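Local coordinates for exopolysaccharide biosynthesis protein (Pantoea stewartii subsp. stewartii DC283, PDB 6TGF), which modifies glycan biofilm, probably as a hydrolase of exopolysaccharide, and has a parallel beta-helix fold like that of bacteriophage tailspikes, at residues Val38-Ile43 with Gly96-Ile101; Ile170-Asp175 with Trp193-Glu198; Asn442-His447 with Ser465-Lys470. All blocks are in the same frame, centred on the assembly; numbering follows the deposited sequence.

Contact 1 (Val38-Ile43 with Gly96-Ile101)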
loop_
_atom_site.group_PDB
_atom_site.type_symbol
_atom_site.label_atom_id
_atom_site.label_comp_id
_atom_site.label_asym_id
_atom_site.label_seq_id
_atom_site.Cartn_x
_atom_site.Cartn_y
_atom_site.Cartn_z
ATOM N N VAL B 38 -35.982 -45.434 -52.766
ATOM C CA VAL B 38 -35.007 -44.595 -53.528
ATOM C C VAL B 38 -33.591 -45.044 -53.147
ATOM O O VAL B 38 -33.361 -45.326 -51.958
ATOM C CB VAL B 38 -35.231 -43.094 -53.245
ATOM C CG1 VAL B 38 -34.118 -42.219 -53.804
ATOM C CG2 VAL B 38 -36.578 -42.620 -53.763
ATOM N N ASP B 39 -32.685 -45.118 -54.126
ATOM C CA ASP B 39 -31.251 -45.455 -53.911
ATOM C C ASP B 39 -30.527 -44.217 -53.372
ATOM O O ASP B 39 -30.918 -43.093 -53.743
ATOM C CB ASP B 39 -30.600 -45.968 -55.199
ATOM C CG ASP B 39 -31.146 -47.303 -55.672
ATOM O OD1 ASP B 39 -31.583 -48.092 -54.813
ATOM O OD2 ASP B 39 -31.133 -47.541 -56.897
ATOM N N ALA B 40 -29.509 -44.423 -52.532
ATOM C CA ALA B 40 -28.664 -43.359 -51.937
ATOM C C ALA B 40 -28.043 -42.509 -53.051
ATOM O O ALA B 40 -27.970 -41.277 -52.885
ATOM C CB ALA B 40 -27.607 -43.974 -51.052
ATOM N N THR B 41 -27.641 -43.149 -54.152
ATOM C CA THR B 41 -26.964 -42.520 -55.319
ATOM C C THR B 41 -27.963 -41.723 -56.174
ATOM O O THR B 41 -27.497 -40.965 -57.046
ATOM C CB THR B 41 -26.253 -43.586 -56.161
ATOM O OG1 THR B 41 -27.223 -44.567 -56.534
ATOM C CG2 THR B 41 -25.110 -44.249 -55.423
ATOM N N ALA B 42 -29.272 -41.890 -55.945
ATOM C CA ALA B 42 -30.366 -41.218 -56.690
ATOM C C ALA B 42 -30.903 -40.011 -55.905
ATOM O O ALA B 42 -31.842 -39.362 -56.410
ATOM C CB ALA B 42 -31.465 -42.209 -56.987
ATOM N N ILE B 43 -30.342 -39.719 -54.726
ATOM C CA ILE B 43 -30.740 -38.555 -53.875
ATOM C C ILE B 43 -30.019 -37.312 -54.394
ATOM O O ILE B 43 -28.807 -37.344 -54.591
ATOM C CB ILE B 43 -30.451 -38.830 -52.383
ATOM C CG1 ILE B 43 -31.353 -39.952 -51.857
ATOM C CG2 ILE B 43 -30.564 -37.554 -51.556
ATOM C CD1 ILE B 43 -31.673 -39.881 -50.383
ATOM N N GLY B 96 -30.863 -48.264 -43.013
ATOM C CA GLY B 96 -30.174 -47.265 -43.853
ATOM C C GLY B 96 -30.862 -47.043 -45.191
ATOM O O GLY B 96 -30.337 -46.243 -45.986
ATOM N N ASN B 97 -31.995 -47.711 -45.435
ATOM C CA ASN B 97 -32.753 -47.624 -46.713
ATOM C C ASN B 97 -33.459 -46.267 -46.796
ATOM O O ASN B 97 -33.776 -45.696 -45.735
ATOM C CB ASN B 97 -33.766 -48.761 -46.863
ATOM C CG ASN B 97 -33.141 -50.134 -46.747
ATOM O OD1 ASN B 97 -31.924 -50.262 -46.623
ATOM N ND2 ASN B 97 -33.966 -51.168 -46.786
ATOM N N LEU B 98 -33.705 -45.790 -48.020
ATOM C CA LEU B 98 -34.338 -44.477 -48.309
ATOM C C LEU B 98 -35.638 -44.696 -49.085
ATOM O O LEU B 98 -35.628 -45.478 -50.051
ATOM C CB LEU B 98 -33.362 -43.626 -49.123
ATOM C CG LEU B 98 -32.026 -43.339 -48.443
ATOM C CD1 LEU B 98 -30.907 -43.273 -49.467
ATOM C CD2 LEU B 98 -32.096 -42.058 -47.630
ATOM N N ALA B 99 -36.711 -44.028 -48.662
ATOM C CA ALA B 99 -37.994 -43.921 -49.390
ATOM C C ALA B 99 -38.427 -42.452 -49.391
ATOM O O ALA B 99 -38.291 -41.801 -48.339
ATOM C CB ALA B 99 -39.031 -44.809 -48.751
ATOM N N GLN B 100 -38.903 -41.945 -50.530
ATOM C CA GLN B 100 -39.455 -40.569 -50.636
ATOM C C GLN B 100 -40.863 -40.577 -50.036
ATOM O O GLN B 100 -41.709 -41.349 -50.530
ATOM C CB GLN B 100 -39.475 -40.072 -52.081
ATOM C CG GLN B 100 -39.787 -38.585 -52.182
ATOM C CD GLN B 100 -39.822 -38.080 -53.602
ATOM O OE1 GLN B 100 -39.326 -38.721 -54.528
ATOM N NE2 GLN B 100 -40.412 -36.910 -53.784
ATOM N N ILE B 101 -41.090 -39.752 -49.011
ATOM C CA ILE B 101 -42.380 -39.680 -48.259
ATOM C C ILE B 101 -43.260 -38.604 -48.904
ATOM O O ILE B 101 -42.706 -37.647 -49.480
ATOM C CB ILE B 101 -42.157 -39.457 -46.744
ATOM C CG1 ILE B 101 -41.161 -38.339 -46.427
ATOM C CG2 ILE B 101 -41.739 -40.755 -46.071
ATOM C CD1 ILE B 101 -41.758 -36.964 -46.437
HETATM O O HOH W 1 -31.965 -46.922 -49.983
#
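Leu98 turns its isobutyl end into the bend made by Val38-Ile43, where CD1 meets Ala40 and, together with CD2, the end of Ile43. CD1 lies over the start of the short 3-10 turn, with Leu98 CD1 3.7 Å from Ala40 CB and also close to the Ala40 backbone. CD2 faces the tip of Ile43, where Ile43 CD1 and Leu98 CD2 are 3.5 Å apart; the two side chains cross at about a right angle, which lets the end of the isoleucine reach both leucine methyls. In Ile43, CG1 lies beside the backbone N (chi1 -67°) and the chain runs on extended, carrying CD1 to the leucine. Val38 CG2 lies alongside the start of Gln100, 4.0 Å from Gln100 N. The backbones meet through Val38 N, which donates to Leu98 O at 2.7 Å in an almost straight bond (177°). A water spans the next gap, donating to Val38 O and accepting from Leu98 N. Ile123 of strand 121-124 touches both Ile43 and Leu98, and Phe90 of strand 89-92 touches Ile43 and Gln100. The contact thus lies at one border of the antiparallel sheet, where strand 36-38 is outermost within this chain, beside 98-101, and strand 89-92 follows.

Contact 2 (Ile170-Asp175 with Trp193-Glu198); sequences IPSVDD and WHPGLE. With EDO (1,2-ethanediol), chain C.
Val173 is joined to Trp193 twice, through its backbone and through its side chain: its N-H donates to Trp193 O while its methyls lie on the same residue's indole. The backbone bond, Val173 N to Trp193 O, is 3.0 Å long. Val173 CG2 stands 3.4 Å from the centroid of the Trp193 six-membered ring, only 9° off its normal, a CH-pi contact over the face; CG1 covers the five-membered part. Although the Trp193 CB points away from Ile170-Asp175, chi1 of -152° brings the indole back against the valine methyls. Next door, Ser172 CB rests against Pro195 CG at 3.7 Å. A water donates to Pro171 O and accepts from Gly196 N, and a second donates to Trp193 O. Ethanediol, probably from the crystallisation liquor, gives a hydrogen bond to Asp174 OD2 and meets the His194 ring at its edge. His194 NE2 is hydrogen-bonded to Gly242 O, and Trp193 NE1 to Gln215 O. Ser172 OG accepts weakly from Asp175 N and donates to Asp175 OD2. The contact sets the N-capped helix 173-176, after strand 168-170, against the loop between strands 187-190 and 202-207, which holds a type II turn, His194-Leu197.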
loop_
_atom_site.group_PDB
_atom_site.type_symbol
_atom_site.label_atom_id
_atom_site.label_comp_id
_atom_site.label_asym_id
_atom_site.label_seq_id
_atom_site.Cartn_x
_atom_site.Cartn_y
_atom_site.Cartn_z
ATOM N N ILE B 170 -31.613 -29.545 -23.938
ATOM C CA ILE B 170 -30.590 -30.551 -24.355
ATOM C C ILE B 170 -29.685 -30.834 -23.156
ATOM O O ILE B 170 -29.213 -29.906 -22.505
ATOM C CB ILE B 170 -29.819 -30.048 -25.594
ATOM C CG1 ILE B 170 -30.769 -29.836 -26.779
ATOM C CG2 ILE B 170 -28.665 -30.980 -25.943
ATOM C CD1 ILE B 170 -30.092 -29.475 -28.084
ATOM N N PRO B 171 -29.435 -32.119 -22.808
ATOM C CA PRO B 171 -28.728 -32.457 -21.571
ATOM C C PRO B 171 -27.209 -32.205 -21.559
ATOM O O PRO B 171 -26.705 -31.885 -20.496
ATOM C CB PRO B 171 -29.020 -33.958 -21.396
ATOM C CG PRO B 171 -29.256 -34.470 -22.800
ATOM C CD PRO B 171 -29.865 -33.310 -23.559
ATOM N N SER B 172 -26.520 -32.351 -22.699
ATOM C CA SER B 172 -25.037 -32.265 -22.812
ATOM C C SER B 172 -24.624 -31.644 -24.152
ATOM O O SER B 172 -25.477 -31.586 -25.059
ATOM C CB SER B 172 -24.416 -33.625 -22.632
ATOM O OG SER B 172 -24.823 -34.510 -23.667
ATOM N N VAL B 173 -23.362 -31.207 -24.275
ATOM C CA VAL B 173 -22.808 -30.636 -25.544
ATOM C C VAL B 173 -22.664 -31.776 -26.559
ATOM O O VAL B 173 -22.836 -31.510 -27.765
ATOM C CB VAL B 173 -21.475 -29.880 -25.362
ATOM C CG1 VAL B 173 -21.543 -28.840 -24.260
ATOM C CG2 VAL B 173 -20.295 -30.806 -25.134
ATOM N N ASP B 174 -22.349 -32.987 -26.082
ATOM C CA ASP B 174 -22.324 -34.235 -26.893
ATOM C C ASP B 174 -23.622 -34.317 -27.707
ATOM O O ASP B 174 -23.540 -34.547 -28.931
ATOM C CB ASP B 174 -22.147 -35.476 -26.012
ATOM C CG ASP B 174 -20.740 -35.678 -25.468
ATOM O OD1 ASP B 174 -19.839 -34.899 -25.839
ATOM O OD2 ASP B 174 -20.557 -36.617 -24.669
ATOM N N ASP B 175 -24.767 -34.113 -27.047
ATOM C CA ASP B 175 -26.119 -34.151 -27.665
ATOM C C ASP B 175 -26.352 -32.872 -28.482
ATOM O O ASP B 175 -27.026 -32.964 -29.530
ATOM C CB ASP B 175 -27.203 -34.363 -26.605
ATOM C CG ASP B 175 -27.177 -35.752 -25.988
ATOM O OD1 ASP B 175 -27.313 -36.733 -26.747
ATOM O OD2 ASP B 175 -27.003 -35.845 -24.757
ATOM N N TRP B 193 -22.927 -28.696 -19.506
ATOM C CA TRP B 193 -21.855 -29.115 -20.448
ATOM C C TRP B 193 -21.808 -30.645 -20.493
ATOM O O TRP B 193 -22.030 -31.213 -21.579
ATOM C CB TRP B 193 -20.504 -28.511 -20.039
ATOM C CG TRP B 193 -19.554 -28.296 -21.177
ATOM C CD1 TRP B 193 -19.218 -27.100 -21.740
ATOM C CD2 TRP B 193 -18.806 -29.297 -21.890
ATOM N NE1 TRP B 193 -18.316 -27.284 -22.752
ATOM C CE2 TRP B 193 -18.044 -28.622 -22.869
ATOM C CE3 TRP B 193 -18.703 -30.691 -21.801
ATOM C CZ2 TRP B 193 -17.197 -29.295 -23.749
ATOM C CZ3 TRP B 193 -17.867 -31.355 -22.671
ATOM C CH2 TRP B 193 -17.125 -30.664 -23.632
ATOM N N HIS B 194 -21.546 -31.275 -19.341
ATOM C CA HIS B 194 -21.476 -32.750 -19.151
ATOM C C HIS B 194 -22.824 -33.274 -18.663
ATOM O O HIS B 194 -23.516 -32.590 -17.914
ATOM C CB HIS B 194 -20.355 -33.109 -18.167
ATOM C CG HIS B 194 -18.989 -32.793 -18.672
ATOM N ND1 HIS B 194 -18.374 -33.547 -19.649
ATOM C CD2 HIS B 194 -18.117 -31.817 -18.339
ATOM C CE1 HIS B 194 -17.180 -33.051 -19.898
ATOM N NE2 HIS B 194 -16.999 -31.990 -19.108
ATOM N N PRO B 195 -23.237 -34.506 -19.048
ATOM C CA PRO B 195 -24.524 -35.055 -18.616
ATOM C C PRO B 195 -24.683 -35.102 -17.087
ATOM O O PRO B 195 -23.884 -35.749 -16.433
ATOM C CB PRO B 195 -24.539 -36.478 -19.198
ATOM C CG PRO B 195 -23.548 -36.439 -20.340
ATOM C CD PRO B 195 -22.500 -35.428 -19.925
ATOM N N GLY B 196 -25.683 -34.384 -16.563
ATOM C CA GLY B 196 -26.193 -34.525 -15.184
ATOM C C GLY B 196 -25.350 -33.819 -14.130
ATOM O O GLY B 196 -25.491 -34.191 -12.949
ATOM N N LEU B 197 -24.522 -32.838 -14.510
ATOM C CA LEU B 197 -23.659 -32.060 -13.574
ATOM C C LEU B 197 -24.252 -30.668 -13.310
ATOM O O LEU B 197 -23.800 -30.018 -12.347
ATOM C CB LEU B 197 -22.249 -31.933 -14.162
ATOM C CG LEU B 197 -21.469 -33.234 -14.358
ATOM C CD1 LEU B 197 -19.978 -32.956 -14.450
ATOM C CD2 LEU B 197 -21.738 -34.229 -13.242
ATOM N N GLU B 198 -25.210 -30.229 -14.135
ATOM C CA GLU B 198 -25.848 -28.879 -14.113
ATOM C C GLU B 198 -24.813 -27.793 -13.775
ATOM O O GLU B 198 -25.111 -26.934 -12.921
ATOM C CB GLU B 198 -27.077 -28.862 -13.198
ATOM C CG GLU B 198 -26.847 -29.349 -11.780
ATOM C CD GLU B 198 -28.131 -29.500 -10.979
ATOM O OE1 GLU B 198 -29.206 -29.152 -11.515
ATOM O OE2 GLU B 198 -28.055 -29.971 -9.826
HETATM C C1 EDO C . -19.405 -36.456 -20.794
HETATM O O1 EDO C . -19.130 -35.882 -22.058
HETATM C C2 EDO C . -18.284 -37.265 -20.255
HETATM O O2 EDO C . -17.008 -36.847 -20.705
HETATM O O HOH W 2 -27.680 -33.443 -18.383
HETATM O O HOH W 3 -20.893 -33.611 -23.155
#

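Contact 3 (Asn442-His447 with Ser465-Lys470)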
loop_
_atom_site.group_PDB
_atom_site.type_symbol
_atom_site.label_atom_id
_atom_site.label_comp_id
_atom_site.label_asym_id
_atom_site.label_seq_id
_atom_site.Cartn_x
_atom_site.Cartn_y
_atom_site.Cartn_z
ATOM N N ASN B 442 6.365 -5.601 4.830
ATOM C CA ASN B 442 5.577 -6.363 5.834
ATOM C C ASN B 442 5.533 -7.842 5.430
ATOM O O ASN B 442 4.461 -8.305 4.998
ATOM C CB ASN B 442 4.177 -5.762 6.000
ATOM C CG ASN B 442 3.438 -6.289 7.211
ATOM O OD1 ASN B 442 3.972 -7.088 7.979
ATOM N ND2 ASN B 442 2.205 -5.843 7.395
ATOM N N GLY B 443 6.661 -8.545 5.572
ATOM C CA GLY B 443 6.809 -9.967 5.208
ATOM C C GLY B 443 7.419 -10.781 6.335
ATOM O O GLY B 443 8.313 -10.258 7.026
ATOM N N TRP B 444 6.948 -12.019 6.512
ATOM C CA TRP B 444 7.444 -12.990 7.526
ATOM C C TRP B 444 7.978 -14.242 6.820
ATOM O O TRP B 444 7.258 -14.796 5.969
ATOM C CB TRP B 444 6.335 -13.343 8.524
ATOM C CG TRP B 444 5.946 -12.225 9.441
ATOM C CD1 TRP B 444 5.239 -11.104 9.116
ATOM C CD2 TRP B 444 6.222 -12.128 10.851
ATOM N NE1 TRP B 444 5.066 -10.313 10.218
ATOM C CE2 TRP B 444 5.659 -10.913 11.299
ATOM C CE3 TRP B 444 6.893 -12.939 11.775
ATOM C CZ2 TRP B 444 5.746 -10.497 12.627
ATOM C CZ3 TRP B 444 6.980 -12.525 13.087
ATOM C CH2 TRP B 444 6.411 -11.321 13.506
ATOM N N ILE B 445 9.205 -14.651 7.151
ATOM C CA ILE B 445 9.808 -15.951 6.731
ATOM C C ILE B 445 10.239 -16.689 8.003
ATOM O O ILE B 445 11.244 -16.277 8.614
ATOM C CB ILE B 445 10.974 -15.744 5.742
ATOM C CG1 ILE B 445 10.534 -14.951 4.507
ATOM C CG2 ILE B 445 11.600 -17.080 5.360
ATOM C CD1 ILE B 445 11.676 -14.432 3.661
ATOM N N GLU B 446 9.488 -17.725 8.388
ATOM C CA GLU B 446 9.663 -18.456 9.671
ATOM C C GLU B 446 9.973 -19.928 9.382
ATOM O O GLU B 446 9.278 -20.524 8.540
ATOM C CB GLU B 446 8.403 -18.333 10.531
ATOM C CG GLU B 446 7.807 -16.939 10.544
ATOM C CD GLU B 446 6.775 -16.719 11.635
ATOM O OE1 GLU B 446 7.162 -16.750 12.821
ATOM O OE2 GLU B 446 5.588 -16.532 11.299
ATOM N N HIS B 447 10.986 -20.477 10.060
ATOM C CA HIS B 447 11.351 -21.921 10.054
ATOM C C HIS B 447 11.700 -22.385 8.631
ATOM O O HIS B 447 11.534 -23.586 8.352
ATOM C CB HIS B 447 10.217 -22.749 10.678
ATOM C CG HIS B 447 9.563 -22.092 11.849
ATOM N ND1 HIS B 447 10.185 -21.980 13.079
ATOM C CD2 HIS B 447 8.353 -21.507 11.984
ATOM C CE1 HIS B 447 9.383 -21.359 13.920
ATOM N NE2 HIS B 447 8.251 -21.058 13.273
ATOM N N SER B 465 10.490 -9.856 8.721
ATOM C CA SER B 465 10.732 -10.725 9.900
ATOM C C SER B 465 11.303 -12.065 9.434
ATOM O O SER B 465 10.621 -12.756 8.658
ATOM C CB SER B 465 9.473 -10.914 10.703
ATOM O OG SER B 465 9.026 -9.677 11.238
ATOM N N LEU B 466 12.524 -12.389 9.867
ATOM C CA LEU B 466 13.138 -13.737 9.741
ATOM C C LEU B 466 13.225 -14.346 11.145
ATOM O O LEU B 466 13.891 -13.739 12.003
ATOM C CB LEU B 466 14.521 -13.612 9.094
ATOM C CG LEU B 466 14.567 -12.868 7.760
ATOM C CD1 LEU B 466 16.001 -12.562 7.361
ATOM C CD2 LEU B 466 13.870 -13.661 6.667
ATOM N N GLU B 467 12.547 -15.474 11.375
ATOM C CA GLU B 467 12.494 -16.169 12.690
ATOM C C GLU B 467 12.845 -17.649 12.502
ATOM O O GLU B 467 12.174 -18.316 11.697
ATOM C CB GLU B 467 11.110 -16.019 13.326
ATOM C CG GLU B 467 10.759 -14.585 13.691
ATOM C CD GLU B 467 9.634 -14.440 14.704
ATOM O OE1 GLU B 467 9.461 -13.322 15.237
ATOM O OE2 GLU B 467 8.926 -15.442 14.956
ATOM N N ASP B 468 13.871 -18.123 13.215
ATOM C CA ASP B 468 14.279 -19.553 13.287
ATOM C C ASP B 468 14.614 -20.071 11.883
ATOM O O ASP B 468 14.276 -21.232 11.584
ATOM C CB ASP B 468 13.192 -20.397 13.959
ATOM C CG ASP B 468 13.624 -21.822 14.266
ATOM O OD1 ASP B 468 14.721 -21.992 14.835
ATOM O OD2 ASP B 468 12.867 -22.749 13.920
ATOM N N CYS B 469 15.270 -19.248 11.062
ATOM C CA CYS B 469 15.731 -19.607 9.693
ATOM C C CYS B 469 17.170 -20.124 9.771
ATOM O O CYS B 469 18.038 -19.380 10.269
ATOM C CB CYS B 469 15.612 -18.422 8.745
ATOM S SG CYS B 469 13.894 -18.045 8.314
ATOM N N LYS B 470 17.396 -21.356 9.304
ATOM C CA LYS B 470 18.683 -22.094 9.435
ATOM C C LYS B 470 19.831 -21.235 8.897
ATOM O O LYS B 470 20.857 -21.117 9.596
ATOM C CB LYS B 470 18.616 -23.428 8.686
ATOM C CG LYS B 470 19.826 -24.332 8.880
ATOM C CD LYS B 470 19.739 -25.630 8.115
ATOM C CE LYS B 470 20.987 -26.472 8.256
ATOM N NZ LYS B 470 20.817 -27.801 7.626
#
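Trp444 and Ser465 pair side by side on neighbouring parallel strands, with the serine over one face of the indole. Ser465 CB lies 3.6 Å from the centroid of the Trp444 six-membered ring, 19° off the normal, a CH-pi contact, and OG also stands above the ring. The Glu467 carboxylate comes to the ring's edge, with Glu467 OE1 3.4 Å from Trp444 CZ3 and the two planes 75° apart. On the same face Glu446 and Glu467 run alongside each other, both CG atoms opposite the carbonyl carbon; Glu446 OE1 and Glu467 OE2 lie 3.1 Å apart, two like-charged groups side by side and not hydrogen-bonded. The opposite face carries Ile445 and Leu466, pointing the same way, with Ile445 CB 3.7 Å from Leu466 CD2; Cys469 touches the isoleucine CG2. Between the two faces the backbones form a regular parallel ladder: Ser465 N donates to Gly443 O, Ile445 N to Ser465 O, Glu467 N to Ile445 O, and His447 N to Glu467 O. At the end His447 ND1 donates to the anti lone pair of Asp468 OD2 (2.9 Å), which lies in the imidazole plane.

A second shell sets these groups. Gln422 NE2 binds Glu446 OE2, His423 stacks on His447, and Asn486 OD1 is weakly hydrogen-bonded to Ser465 OG. Trp444 also packs on Thr412 of the second subunit, whose Glu415 binds Asn442 ND2. An ethanediol, probably from the crystallisation liquor, lies near Glu446. Neighbouring carboxylates, an indole and a histidine-aspartate pair thus cluster beside a subunit boundary, with Trp444 and the two glutamates partly exposed. Such chemistry is consistent with carbohydrate binding, as in tailspike relatives.

Overall arrangement
The three contacts follow one another along the chain and along the elongated molecule. Contact 1 lies in the antiparallel sheet of the N-terminal region, its Gly96-Ile101 segment within the head-binding domain family. Contact 2, about 33 Å away between centres, belongs to a different, mixed sheet region, where helix 173-176 follows strand 168-170, an edge strand within this chain. Contact 3 is about 50 Å from contact 2 and 80 Å from contact 1, again between centres, and joins successive coils of the parallel beta-helix. None touches another. Contact 3 also lies within reach of a second subunit, whereas the other two meet no other chain. They therefore sample separate parts: N-terminal head-binding region, intervening region and beta-helical body.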